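Local coordinates for uncharacterized protein (Bacteroides ovatus, PDB 4FXT) that is of unknown function but probably pairs a transthyretin-like N-terminal domain with an E-set-like C-terminal domain, both built from β-strands without any helix, at residues 7-11 and 82-87; 16-21 and 95-101; 115-120 and 155-160. One frame throughout, in Å; residues are numbered along the deposited sequence.

Contact 1 (7-11 and 82-87); sequences KATLT and ITVRGN
Segment 7-11, on strand 7-16, passes the loop that follows strand 79-84, and Thr9 CA and Asn87 CA, 4.7 Å apart, are the closest pair of CA atoms across the two segments. The polar bond here is made by a side chain to a backbone: Thr9 N gives its hydrogen to Asn87 OD1 over 3.2 Å. It is a moderately bent bond, with an N-H...O angle of 138°. The donor sits well above the amide's carbonyl plane, 59° out of it, so the oxygen is approached over its flat side. The side chains of Thr9 and Asn87 lie alongside each other and point the same way. Asparagine suits the place: its short side chain turns back onto the strand while Asn87 CA makes a CA-H...O contact of 3.5 Å with Thr9 O. Gly86, whose positive phi a glycine accepts easily, brings its O against Ala8 CB, and its N bonds Asn59 OD1. Ala8, a small residue, brings its CB up to both this carbonyl and Val84 CG2, the latter at 3.8 Å. Further along, Leu10 and Ile82 slant across each other. With Leu10 CG anti to the backbone N (chi1 176°), its forked end reaches Ile82, and CD1 meets Ile82 CG2 at 4.0 Å. Strand 79-84 borders one β-sheet, while strand 7-16 lies in another, beside strands 52-58 and 88-93. The loop after Val84 carries the chain from the first sheet to the second, with aliphatic residues filling the interval, an arrangement consistent with the β-sandwich of transthyretin-like domains.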
ATOM      1  N   LYS A   7       8.813 -11.909  25.618  1.00107.15           N
ATOM      2  CA  LYS A   7       8.910 -11.618  24.185  1.00101.48           C
ATOM      3  C   LYS A   7       7.804 -10.644  23.792  1.00102.06           C
ATOM      4  O   LYS A   7       6.656 -11.044  23.569  1.00100.75           O
ATOM      5  CB  LYS A   7       8.829 -12.928  23.378  1.00101.01           C
ATOM      6  CG  LYS A   7       9.400 -12.831  21.993  1.00 91.82           C
ATOM      7  CD  LYS A   7       9.295 -14.137  21.246  1.00 90.96           C
ATOM      8  CE  LYS A   7       9.936 -14.019  19.879  1.00 90.13           C
ATOM      9  NZ  LYS A   7       9.710 -15.227  19.042  1.00 88.96           N
ATOM     10  N   ALA A   8       8.186  -9.353  23.715  1.00 97.08           N
ATOM     11  CA  ALA A   8       7.425  -8.133  23.412  1.00 94.18           C
ATOM     12  C   ALA A   8       6.844  -8.105  21.975  1.00 92.62           C
ATOM     13  O   ALA A   8       7.200  -8.940  21.143  1.00 91.29           O
ATOM     14  CB  ALA A   8       8.342  -6.935  23.592  1.00 95.16           C
ATOM     15  N   THR A   9       5.964  -7.112  21.698  1.00 85.67           N
ATOM     16  CA  THR A   9       5.327  -6.917  20.389  1.00 80.61           C
ATOM     17  C   THR A   9       5.696  -5.542  19.836  1.00 80.72           C
ATOM     18  O   THR A   9       5.405  -4.533  20.474  1.00 81.32           O
ATOM     19  CB  THR A   9       3.779  -7.072  20.506  1.00 85.84           C
ATOM     20  OG1 THR A   9       3.446  -8.309  21.113  1.00 91.49           O
ATOM     21  CG2 THR A   9       3.089  -7.007  19.188  1.00 80.75           C
ATOM     22  N   LEU A  10       6.311  -5.497  18.639  1.00 74.23           N
ATOM     23  CA  LEU A  10       6.627  -4.252  17.919  1.00 70.83           C
ATOM     24  C   LEU A  10       5.622  -4.057  16.823  1.00 71.32           C
ATOM     25  O   LEU A  10       5.563  -4.873  15.908  1.00 70.03           O
ATOM     26  CB  LEU A  10       8.053  -4.201  17.347  1.00 70.20           C
ATOM     27  CG  LEU A  10       8.379  -2.940  16.501  1.00 73.32           C
ATOM     28  CD1 LEU A  10       8.330  -1.645  17.339  1.00 74.44           C
ATOM     29  CD2 LEU A  10       9.719  -3.063  15.825  1.00 77.92           C
ATOM     30  N   THR A  11       4.823  -2.994  16.908  1.00 67.77           N
ATOM     31  CA  THR A  11       3.796  -2.705  15.896  1.00 65.16           C
ATOM     32  C   THR A  11       4.008  -1.296  15.374  1.00 65.54           C
ATOM     33  O   THR A  11       4.729  -0.526  15.974  1.00 65.86           O
ATOM     34  CB  THR A  11       2.333  -2.903  16.446  1.00 71.17           C
ATOM     35  OG1 THR A  11       2.132  -2.049  17.567  1.00 79.51           O
ATOM     36  CG2 THR A  11       2.028  -4.335  16.863  1.00 60.30           C
ATOM     37  N   ILE A  82      15.460   1.356  16.871  1.00 82.57           N
ATOM     38  CA  ILE A  82      14.262   1.067  17.648  1.00 80.45           C
ATOM     39  C   ILE A  82      14.660   0.380  18.925  1.00 85.37           C
ATOM     40  O   ILE A  82      15.245  -0.703  18.873  1.00 85.14           O
ATOM     41  CB  ILE A  82      13.260   0.189  16.825  1.00 80.37           C
ATOM     42  CG1 ILE A  82      12.974   0.780  15.405  1.00 78.07           C
ATOM     43  CG2 ILE A  82      11.971  -0.104  17.615  1.00 79.57           C
ATOM     44  CD1 ILE A  82      12.184  -0.127  14.445  1.00 77.69           C
ATOM     45  N   THR A  83      14.321   0.977  20.070  1.00 83.86           N
ATOM     46  CA  THR A  83      14.599   0.346  21.351  1.00 87.21           C
ATOM     47  C   THR A  83      13.267  -0.257  21.837  1.00 92.52           C
ATOM     48  O   THR A  83      12.283   0.464  22.040  1.00 92.02           O
ATOM     49  CB  THR A  83      15.253   1.337  22.318  1.00 97.99           C
ATOM     50  OG1 THR A  83      16.495   1.747  21.739  1.00102.28           O
ATOM     51  CG2 THR A  83      15.551   0.726  23.670  1.00 98.92           C
ATOM     52  N   VAL A  84      13.230  -1.591  21.965  1.00 89.48           N
ATOM     53  CA  VAL A  84      12.038  -2.272  22.422  1.00 88.99           C
ATOM     54  C   VAL A  84      12.272  -2.730  23.888  1.00 98.89           C
ATOM     55  O   VAL A  84      13.180  -3.505  24.202  1.00101.16           O
ATOM     56  CB  VAL A  84      11.597  -3.431  21.489  1.00 89.94           C
ATOM     57  CG1 VAL A  84      12.708  -4.417  21.220  1.00 90.60           C
ATOM     58  CG2 VAL A  84      10.378  -4.151  22.028  1.00 89.72           C
ATOM     59  N   ARG A  85      11.458  -2.158  24.774  1.00 97.45           N
ATOM     60  CA  ARG A  85      11.365  -2.431  26.203  1.00101.12           C
ATOM     61  C   ARG A  85       9.883  -2.548  26.493  1.00104.67           C
ATOM     62  O   ARG A  85       9.188  -1.532  26.625  1.00104.39           O
ATOM     63  CB  ARG A  85      12.093  -1.366  27.039  1.00105.18           C
ATOM     64  N   GLY A  86       9.389  -3.784  26.418  1.00 99.92           N
ATOM     65  CA  GLY A  86       7.972  -4.113  26.525  1.00 98.19           C
ATOM     66  C   GLY A  86       7.322  -3.854  25.184  1.00 97.30           C
ATOM     67  O   GLY A  86       8.021  -3.530  24.217  1.00 95.86           O
ATOM     68  N   ASN A  87       5.992  -3.990  25.096  1.00 90.42           N
ATOM     69  CA  ASN A  87       5.290  -3.723  23.844  1.00 84.71           C
ATOM     70  C   ASN A  87       5.589  -2.300  23.413  1.00 85.43           C
ATOM     71  O   ASN A  87       5.454  -1.365  24.204  1.00 85.52           O
ATOM     72  CB  ASN A  87       3.788  -3.976  23.972  1.00 84.75           C
ATOM     73  CG  ASN A  87       3.396  -5.427  24.153  1.00106.99           C
ATOM     74  OD1 ASN A  87       4.223  -6.337  24.320  1.00 88.84           O
ATOM     75  ND2 ASN A  87       2.102  -5.672  24.100  1.00108.40           N
TER

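Contact 2 (16-21 and 95-101); sequences YDGEAV and TPYFFVR
Asp17 and Arg101 form the polar end of this contact, and a single carboxylate oxygen does the work. Arg101 approaches end-on and gives OD2 of Asp17 two hydrogen bonds, from NH1 at 2.8 Å and from NH2 at 3.0 Å. The NH2 bond uses the anti lone pair of OD2, whereas NH1 comes from above the carboxylate plane. Both bonds lie close to the guanidinium plane, and they would probably favour a charged aspartate. Glu19 adds a weaker attraction: its OE2 is 4.0 Å from Arg101 NH1, a long salt bridge with no N-H aimed at it. One water supplies the missing link, donating to Glu19 OE2 and accepting a 3.3 Å bond from Arg101 NH1. The remaining nitrogen, NE, is satisfied by Asn119 OD1. Asp17 is held out by a type I' turn from Tyr16 to Glu19, closed by reciprocal backbone bonds between those two residues; Gly18 readily takes the positive phi it needs.

Beside the charges lies an aromatic pair. Tyr16 turns its edge to the face of Phe99, with CD2 over the ring centre and the planes at 62°. Tyr16 CG is anti to the backbone N (chi1 175°), which carries the ring across to Phe99 and to Pro96, whose CD meets Tyr16 CD1 at 3.5 Å. Flat rings and a compact proline suit this close packing. Phe99 CE2 in turn lies against a face of the Arg101 guanidinium, toward its rim. Val21 closes the apolar side through CG2, 4.2 Å from Pro96 CG. The hairpin of strands 7-16 and 19-20 thus docks against the start of strand 98-108, whose Phe99 is backbone-bonded to Asn119 of strand 111-120, while Phe98 and Val100 pack on strand 176-185.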
ATOM      1  N   TYR A  16       3.718   7.897   5.161  1.00 57.80           N
ATOM      2  CA  TYR A  16       4.014   9.007   4.264  1.00 57.62           C
ATOM      3  C   TYR A  16       2.984  10.062   4.480  1.00 58.71           C
ATOM      4  O   TYR A  16       1.790   9.744   4.441  1.00 56.28           O
ATOM      5  CB  TYR A  16       4.092   8.618   2.785  1.00 57.35           C
ATOM      6  CG  TYR A  16       4.281   9.827   1.893  1.00 60.67           C
ATOM      7  CD1 TYR A  16       5.522  10.440   1.773  1.00 65.01           C
ATOM      8  CD2 TYR A  16       3.205  10.398   1.217  1.00 60.93           C
ATOM      9  CE1 TYR A  16       5.699  11.571   0.974  1.00 68.24           C
ATOM     10  CE2 TYR A  16       3.364  11.536   0.429  1.00 62.73           C
ATOM     11  CZ  TYR A  16       4.619  12.112   0.296  1.00 74.52           C
ATOM     12  OH  TYR A  16       4.811  13.216  -0.501  1.00 76.67           O
ATOM     13  N   ASP A  17       3.445  11.323   4.680  1.00 54.66           N
ATOM     14  CA  ASP A  17       2.606  12.492   4.911  1.00 55.04           C
ATOM     15  C   ASP A  17       1.499  12.083   5.910  1.00 57.80           C
ATOM     16  O   ASP A  17       0.303  12.234   5.618  1.00 57.52           O
ATOM     17  CB  ASP A  17       2.046  13.060   3.566  1.00 56.03           C
ATOM     18  CG  ASP A  17       1.310  14.413   3.622  1.00 71.40           C
ATOM     19  OD1 ASP A  17       1.262  15.036   4.714  1.00 74.06           O
ATOM     20  OD2 ASP A  17       0.830  14.867   2.570  1.00 78.40           O
ATOM     21  N   GLY A  18       1.937  11.460   7.015  1.00 53.46           N
ATOM     22  CA  GLY A  18       1.101  11.015   8.129  1.00 55.01           C
ATOM     23  C   GLY A  18       0.016   9.999   7.853  1.00 58.94           C
ATOM     24  O   GLY A  18      -0.883   9.814   8.678  1.00 60.89           O
ATOM     25  N   GLU A  19       0.076   9.353   6.688  1.00 53.30           N
ATOM     26  CA  GLU A  19      -0.898   8.349   6.247  1.00 51.18           C
ATOM     27  C   GLU A  19      -0.245   7.000   6.046  1.00 55.21           C
ATOM     28  O   GLU A  19       0.917   6.933   5.588  1.00 56.62           O
ATOM     29  CB  GLU A  19      -1.570   8.778   4.922  1.00 51.24           C
ATOM     30  CG  GLU A  19      -2.413  10.031   4.991  1.00 68.25           C
ATOM     31  CD  GLU A  19      -3.237  10.339   3.753  1.00 92.41           C
ATOM     32  OE1 GLU A  19      -3.666   9.390   3.053  1.00 64.34           O
ATOM     33  OE2 GLU A  19      -3.544  11.535   3.548  1.00 98.60           O
ATOM     34  N   ALA A  20      -0.983   5.916   6.346  1.00 49.75           N
ATOM     35  CA  ALA A  20      -0.461   4.566   6.100  1.00 48.74           C
ATOM     36  C   ALA A  20      -0.431   4.291   4.604  1.00 49.18           C
ATOM     37  O   ALA A  20      -1.432   4.527   3.912  1.00 48.71           O
ATOM     38  CB  ALA A  20      -1.301   3.535   6.825  1.00 50.19           C
ATOM     39  N   VAL A  21       0.736   3.887   4.102  1.00 44.72           N
ATOM     40  CA  VAL A  21       0.971   3.642   2.675  1.00 43.74           C
ATOM     41  C   VAL A  21       0.437   2.259   2.302  1.00 50.21           C
ATOM     42  O   VAL A  21       0.959   1.241   2.753  1.00 52.08           O
ATOM     43  CB  VAL A  21       2.462   3.791   2.288  1.00 47.70           C
ATOM     44  CG1 VAL A  21       2.672   3.499   0.817  1.00 46.56           C
ATOM     45  CG2 VAL A  21       2.965   5.188   2.604  1.00 48.66           C
ATOM     46  N   THR A  95       9.145   6.815   1.740  1.00 56.35           N
ATOM     47  CA  THR A  95       8.983   7.844   0.721  1.00 54.73           C
ATOM     48  C   THR A  95       8.585   7.078  -0.586  1.00 54.46           C
ATOM     49  O   THR A  95       9.448   6.553  -1.301  1.00 52.21           O
ATOM     50  CB  THR A  95      10.238   8.778   0.598  1.00 56.36           C
ATOM     51  OG1 THR A  95      11.341   8.075   0.036  1.00 59.58           O
ATOM     52  CG2 THR A  95      10.628   9.458   1.935  1.00 44.59           C
ATOM     53  N   PRO A  96       7.256   6.963  -0.858  1.00 50.11           N
ATOM     54  CA  PRO A  96       6.808   6.292  -2.094  1.00 48.63           C
ATOM     55  C   PRO A  96       7.258   7.041  -3.353  1.00 52.80           C
ATOM     56  O   PRO A  96       7.561   8.242  -3.282  1.00 51.90           O
ATOM     57  CB  PRO A  96       5.273   6.300  -1.981  1.00 48.58           C
ATOM     58  CG  PRO A  96       4.945   6.883  -0.677  1.00 52.56           C
ATOM     59  CD  PRO A  96       6.119   7.572  -0.135  1.00 50.38           C
ATOM     60  N   TYR A  97       7.328   6.334  -4.506  1.00 48.28           N
ATOM     61  CA  TYR A  97       7.732   6.994  -5.747  1.00 47.16           C
ATOM     62  C   TYR A  97       6.559   7.859  -6.206  1.00 52.57           C
ATOM     63  O   TYR A  97       6.706   9.063  -6.462  1.00 53.92           O
ATOM     64  CB  TYR A  97       8.178   5.972  -6.787  1.00 46.93           C
ATOM     65  CG  TYR A  97       9.363   5.155  -6.304  1.00 49.01           C
ATOM     66  CD1 TYR A  97      10.643   5.696  -6.278  1.00 52.67           C
ATOM     67  CD2 TYR A  97       9.205   3.831  -5.890  1.00 48.44           C
ATOM     68  CE1 TYR A  97      11.730   4.962  -5.808  1.00 54.38           C
ATOM     69  CE2 TYR A  97      10.287   3.081  -5.438  1.00 49.78           C
ATOM     70  CZ  TYR A  97      11.552   3.651  -5.407  1.00 59.03           C
ATOM     71  OH  TYR A  97      12.662   2.947  -4.997  1.00 63.22           O
ATOM     72  N   PHE A  98       5.378   7.258  -6.163  1.00 48.59           N
ATOM     73  CA  PHE A  98       4.076   7.845  -6.404  1.00 48.04           C
ATOM     74  C   PHE A  98       3.167   7.499  -5.244  1.00 49.61           C
ATOM     75  O   PHE A  98       3.270   6.380  -4.697  1.00 50.60           O
ATOM     76  CB  PHE A  98       3.501   7.365  -7.740  1.00 50.13           C
ATOM     77  CG  PHE A  98       4.193   7.884  -8.972  1.00 52.36           C
ATOM     78  CD1 PHE A  98       5.279   7.212  -9.514  1.00 56.88           C
ATOM     79  CD2 PHE A  98       3.737   9.024  -9.613  1.00 55.03           C
ATOM     80  CE1 PHE A  98       5.918   7.686 -10.659  1.00 59.30           C
ATOM     81  CE2 PHE A  98       4.359   9.486 -10.772  1.00 59.82           C
ATOM     82  CZ  PHE A  98       5.457   8.823 -11.278  1.00 59.40           C
ATOM     83  N   PHE A  99       2.323   8.454  -4.827  1.00 43.30           N
ATOM     84  CA  PHE A  99       1.425   8.230  -3.696  1.00 41.99           C
ATOM     85  C   PHE A  99      -0.032   8.460  -4.120  1.00 43.66           C
ATOM     86  O   PHE A  99      -0.314   9.386  -4.886  1.00 42.45           O
ATOM     87  CB  PHE A  99       1.818   9.138  -2.519  1.00 44.71           C
ATOM     88  CG  PHE A  99       0.964   9.019  -1.272  1.00 46.30           C
ATOM     89  CD1 PHE A  99       0.986   7.858  -0.492  1.00 50.13           C
ATOM     90  CD2 PHE A  99       0.197  10.084  -0.837  1.00 48.85           C
ATOM     91  CE1 PHE A  99       0.203   7.747   0.665  1.00 51.23           C
ATOM     92  CE2 PHE A  99      -0.566   9.986   0.334  1.00 53.21           C
ATOM     93  CZ  PHE A  99      -0.557   8.820   1.082  1.00 51.13           C
ATOM     94  N   VAL A 100      -0.942   7.580  -3.651  1.00 39.87           N
ATOM     95  CA  VAL A 100      -2.379   7.690  -3.948  1.00 39.22           C
ATOM     96  C   VAL A 100      -3.110   8.208  -2.706  1.00 40.93           C
ATOM     97  O   VAL A 100      -3.046   7.547  -1.662  1.00 40.57           O
ATOM     98  CB  VAL A 100      -3.016   6.351  -4.443  1.00 40.47           C
ATOM     99  CG1 VAL A 100      -4.402   6.614  -5.042  1.00 39.58           C
ATOM    100  CG2 VAL A 100      -2.137   5.668  -5.489  1.00 38.91           C
ATOM    101  N   ARG A 101      -3.790   9.367  -2.810  1.00 36.22           N
ATOM    102  CA  ARG A 101      -4.622   9.874  -1.672  1.00 36.43           C
ATOM    103  C   ARG A 101      -6.042  10.334  -2.101  1.00 39.97           C
ATOM    104  O   ARG A 101      -6.380  10.435  -3.290  1.00 38.37           O
ATOM    105  CB  ARG A 101      -3.966  11.056  -0.930  1.00 35.77           C
ATOM    106  CG  ARG A 101      -4.038  12.405  -1.670  1.00 41.71           C
ATOM    107  CD  ARG A 101      -3.316  13.459  -0.877  1.00 50.03           C
ATOM    108  NE  ARG A 101      -1.868  13.239  -0.871  1.00 52.91           N
ATOM    109  CZ  ARG A 101      -1.060  13.591   0.123  1.00 66.03           C
ATOM    110  NH1 ARG A 101      -1.559  14.100   1.252  1.00 38.83           N
ATOM    111  NH2 ARG A 101       0.252  13.391   0.021  1.00 58.33           N
TER
HETATM  112  O   HOH W   1      -4.600  13.344   2.117  1.00 48.11           O

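Contact 3 (115-120 and 155-160); sequences RFTINK and VSLDQE
Ile118 O and the side-chain amide of Asn119 are the two points at which strand 115-120 holds the loop at Leu157 and Asp158. Asp158 N gives Ile118 O a nearly straight bond of 2.8 Å, and one residue on, Asn119 ND2 donates to Asp158 OD1 over 3.0 Å. The setting is a β-sheet in what is probably an E-set, immunoglobulin-like domain, where the loop leads into strand 160-166 beside strand 111-120. The Asn119 hydrogen bond lies near the plane of its own amide but meets OD1 from above the carboxylate, 39° out of that plane. With Asn119 CG anti to the carbonyl carbon (chi1 -56°), the amide group swings toward the loop, and chi2 of 128° turns ND2 to Asp158 and OD1 to Arg101 NE. Asparagine fits because it offers a donor and an acceptor at once; a leucine in its place would probably leave Asp158 OD1 without this N-H and deprive Arg101 NE of its acceptor. Asp158 itself has a positive phi, which aspartate tolerates better than most residues.

Weaker contacts spread along the strand. Arg115 NH1 and Glu160 OE2 form a long salt bridge at 4.0 Å, and Glu160 CA makes a CA-H...O contact with Phe116 O. Thr117 CG2 lies against Gln159 N, and Lys120 CB packs on Leu157 CD2 at 3.6 Å. On the inner side, branched Val155 fits beside two larger residues and Val130: its CG1 touches Ile118 CD1 at 4.0 Å and meets the edge of the Phe116 ring at CE2, 4.2 Å away.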
ATOM      1  N   ARG A 115     -12.781   8.179  -7.603  1.00 47.60           N
ATOM      2  CA  ARG A 115     -12.199   9.520  -7.507  1.00 47.26           C
ATOM      3  C   ARG A 115     -10.917   9.398  -6.691  1.00 50.43           C
ATOM      4  O   ARG A 115     -10.911   8.735  -5.651  1.00 50.84           O
ATOM      5  CB  ARG A 115     -13.173  10.540  -6.936  1.00 47.82           C
ATOM      6  CG  ARG A 115     -14.411  10.649  -7.806  1.00 61.26           C
ATOM      7  CD  ARG A 115     -15.447  11.586  -7.252  1.00 66.48           C
ATOM      8  NE  ARG A 115     -16.744  11.333  -7.873  1.00 75.27           N
ATOM      9  CZ  ARG A 115     -17.178  11.904  -8.991  1.00 98.72           C
ATOM     10  NH1 ARG A 115     -16.415  12.784  -9.637  1.00 92.03           N
ATOM     11  NH2 ARG A 115     -18.380  11.608  -9.469  1.00 89.39           N
ATOM     12  N   PHE A 116      -9.812   9.942  -7.211  1.00 44.30           N
ATOM     13  CA  PHE A 116      -8.503   9.781  -6.597  1.00 42.35           C
ATOM     14  C   PHE A 116      -7.518  10.878  -7.019  1.00 46.38           C
ATOM     15  O   PHE A 116      -7.645  11.475  -8.092  1.00 47.92           O
ATOM     16  CB  PHE A 116      -7.923   8.399  -7.002  1.00 42.00           C
ATOM     17  CG  PHE A 116      -7.916   8.167  -8.490  1.00 43.02           C
ATOM     18  CD1 PHE A 116      -9.048   7.677  -9.141  1.00 46.39           C
ATOM     19  CD2 PHE A 116      -6.797   8.484  -9.256  1.00 44.70           C
ATOM     20  CE1 PHE A 116      -9.055   7.507 -10.536  1.00 47.08           C
ATOM     21  CE2 PHE A 116      -6.797   8.285 -10.644  1.00 47.05           C
ATOM     22  CZ  PHE A 116      -7.920   7.788 -11.272  1.00 45.52           C
ATOM     23  N   THR A 117      -6.499  11.082  -6.184  1.00 40.67           N
ATOM     24  CA  THR A 117      -5.420  12.025  -6.415  1.00 40.46           C
ATOM     25  C   THR A 117      -4.107  11.254  -6.385  1.00 40.97           C
ATOM     26  O   THR A 117      -3.959  10.289  -5.613  1.00 38.05           O
ATOM     27  CB  THR A 117      -5.499  13.132  -5.368  1.00 47.46           C
ATOM     28  OG1 THR A 117      -6.832  13.668  -5.370  1.00 47.27           O
ATOM     29  CG2 THR A 117      -4.451  14.233  -5.585  1.00 36.91           C
ATOM     30  N   ILE A 118      -3.164  11.651  -7.254  1.00 38.27           N
ATOM     31  CA  ILE A 118      -1.845  10.992  -7.402  1.00 36.97           C
ATOM     32  C   ILE A 118      -0.765  12.028  -7.321  1.00 45.72           C
ATOM     33  O   ILE A 118      -0.837  13.058  -7.998  1.00 49.49           O
ATOM     34  CB  ILE A 118      -1.732  10.174  -8.717  1.00 38.55           C
ATOM     35  CG1 ILE A 118      -2.866   9.099  -8.795  1.00 38.37           C
ATOM     36  CG2 ILE A 118      -0.341   9.544  -8.868  1.00 38.57           C
ATOM     37  CD1 ILE A 118      -2.970   8.358 -10.095  1.00 54.93           C
ATOM     38  N   ASN A 119       0.253  11.755  -6.492  1.00 42.98           N
ATOM     39  CA  ASN A 119       1.415  12.640  -6.318  1.00 43.80           C
ATOM     40  C   ASN A 119       2.688  11.979  -6.803  1.00 49.10           C
ATOM     41  O   ASN A 119       2.858  10.780  -6.592  1.00 49.74           O
ATOM     42  CB  ASN A 119       1.570  13.018  -4.845  1.00 43.02           C
ATOM     43  CG  ASN A 119       0.354  13.675  -4.196  1.00 58.76           C
ATOM     44  OD1 ASN A 119      -0.126  13.237  -3.120  1.00 53.84           O
ATOM     45  ND2 ASN A 119      -0.219  14.694  -4.852  1.00 34.73           N
ATOM     46  N   LYS A 120       3.571  12.732  -7.462  1.00 47.93           N
ATOM     47  CA  LYS A 120       4.891  12.223  -7.843  1.00 48.93           C
ATOM     48  C   LYS A 120       5.818  12.712  -6.752  1.00 59.10           C
ATOM     49  O   LYS A 120       6.080  13.924  -6.673  1.00 62.60           O
ATOM     50  CB  LYS A 120       5.297  12.641  -9.263  1.00 51.06           C
ATOM     51  CG  LYS A 120       6.663  12.123  -9.731  1.00 57.88           C
ATOM     52  CD  LYS A 120       6.940  12.597 -11.145  1.00 57.39           C
ATOM     53  CE  LYS A 120       8.308  12.251 -11.595  1.00 64.90           C
ATOM     54  NZ  LYS A 120       8.516  12.647 -13.009  1.00 76.73           N
ATOM     55  N   VAL A 155      -1.810  10.123 -16.334  1.00 49.57           N
ATOM     56  CA  VAL A 155      -2.829  10.646 -15.423  1.00 48.77           C
ATOM     57  C   VAL A 155      -2.276  11.943 -14.788  1.00 51.97           C
ATOM     58  O   VAL A 155      -1.134  11.951 -14.342  1.00 51.88           O
ATOM     59  CB  VAL A 155      -3.254   9.593 -14.360  1.00 50.76           C
ATOM     60  CG1 VAL A 155      -4.283  10.162 -13.384  1.00 50.26           C
ATOM     61  CG2 VAL A 155      -3.789   8.325 -15.027  1.00 49.87           C
ATOM     62  N   SER A 156      -3.071  13.043 -14.793  1.00 47.65           N
ATOM     63  CA  SER A 156      -2.662  14.310 -14.186  1.00 46.07           C
ATOM     64  C   SER A 156      -2.392  14.121 -12.663  1.00 49.04           C
ATOM     65  O   SER A 156      -2.972  13.255 -11.980  1.00 47.16           O
ATOM     66  CB  SER A 156      -3.699  15.394 -14.428  1.00 45.58           C
ATOM     67  OG  SER A 156      -4.987  15.046 -13.974  1.00 43.22           O
ATOM     68  N   LEU A 157      -1.431  14.891 -12.178  1.00 45.24           N
ATOM     69  CA  LEU A 157      -0.930  14.857 -10.815  1.00 44.35           C
ATOM     70  C   LEU A 157      -1.498  15.962  -9.937  1.00 49.86           C
ATOM     71  O   LEU A 157      -1.999  16.978 -10.440  1.00 49.28           O
ATOM     72  CB  LEU A 157       0.592  15.019 -10.885  1.00 44.82           C
ATOM     73  CG  LEU A 157       1.468  13.776 -11.032  1.00 50.05           C
ATOM     74  CD1 LEU A 157       0.868  12.694 -11.925  1.00 48.69           C
ATOM     75  CD2 LEU A 157       2.845  14.166 -11.493  1.00 56.21           C
ATOM     76  N   ASP A 158      -1.395  15.757  -8.606  1.00 47.97           N
ATOM     77  CA  ASP A 158      -1.749  16.686  -7.518  1.00 50.17           C
ATOM     78  C   ASP A 158      -3.178  17.305  -7.720  1.00 54.88           C
ATOM     79  O   ASP A 158      -3.408  18.487  -7.415  1.00 56.47           O
ATOM     80  CB  ASP A 158      -0.689  17.812  -7.425  1.00 53.05           C
ATOM     81  CG  ASP A 158       0.770  17.395  -7.337  1.00 68.11           C
ATOM     82  OD1 ASP A 158       1.042  16.202  -7.084  1.00 67.68           O
ATOM     83  OD2 ASP A 158       1.641  18.266  -7.515  1.00 86.44           O
ATOM     84  N   GLN A 159      -4.117  16.484  -8.228  1.00 48.74           N
ATOM     85  CA  GLN A 159      -5.502  16.878  -8.515  1.00 49.29           C
ATOM     86  C   GLN A 159      -6.370  15.648  -8.625  1.00 50.68           C
ATOM     87  O   GLN A 159      -5.868  14.552  -8.946  1.00 51.94           O
ATOM     88  CB  GLN A 159      -5.609  17.724  -9.803  1.00 51.59           C
ATOM     89  CG  GLN A 159      -5.210  16.991 -11.086  1.00 51.36           C
ATOM     90  CD  GLN A 159      -5.095  17.943 -12.231  1.00 67.00           C
ATOM     91  OE1 GLN A 159      -6.072  18.327 -12.863  1.00 62.77           O
ATOM     92  NE2 GLN A 159      -3.885  18.357 -12.508  1.00 67.08           N
ATOM     93  N   GLU A 160      -7.660  15.817  -8.334  1.00 42.35           N
ATOM     94  CA  GLU A 160      -8.611  14.732  -8.395  1.00 39.86           C
ATOM     95  C   GLU A 160      -8.851  14.313  -9.845  1.00 43.87           C
ATOM     96  O   GLU A 160      -8.951  15.150 -10.754  1.00 44.05           O
ATOM     97  CB  GLU A 160      -9.952  15.135  -7.729  1.00 42.52           C
ATOM     98  CG  GLU A 160     -10.945  13.998  -7.652  1.00 46.47           C
ATOM     99  CD  GLU A 160     -12.340  14.391  -7.231  1.00 76.37           C
ATOM    100  OE1 GLU A 160     -12.600  14.449  -6.005  1.00 82.33           O
ATOM    101  OE2 GLU A 160     -13.189  14.590  -8.132  1.00 66.37           O
TER

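Contact 1 lies toward the far end of the N-terminal domain, about 37 Å between centres from contact 3, across the middle of the chain. Contact 2, its centre about 8 Å from the centre of the chain, joins the two domains. Contacts 1 and 2 share a β-sheet, since strands 7-16 and 19-20 are neighbours. Contacts 2 and 3 touch directly through adjoining strands 98-108 and 111-120, with Asn119 serving both. Chemistry follows place: contacts 1 and 2 are partly buried, the first with aliphatic packing and one hydrogen bond from a backbone N-H to a side-chain amide oxygen, the second with rings and a salt-bridge network; contact 3, at the surface, relies more on polar bonds.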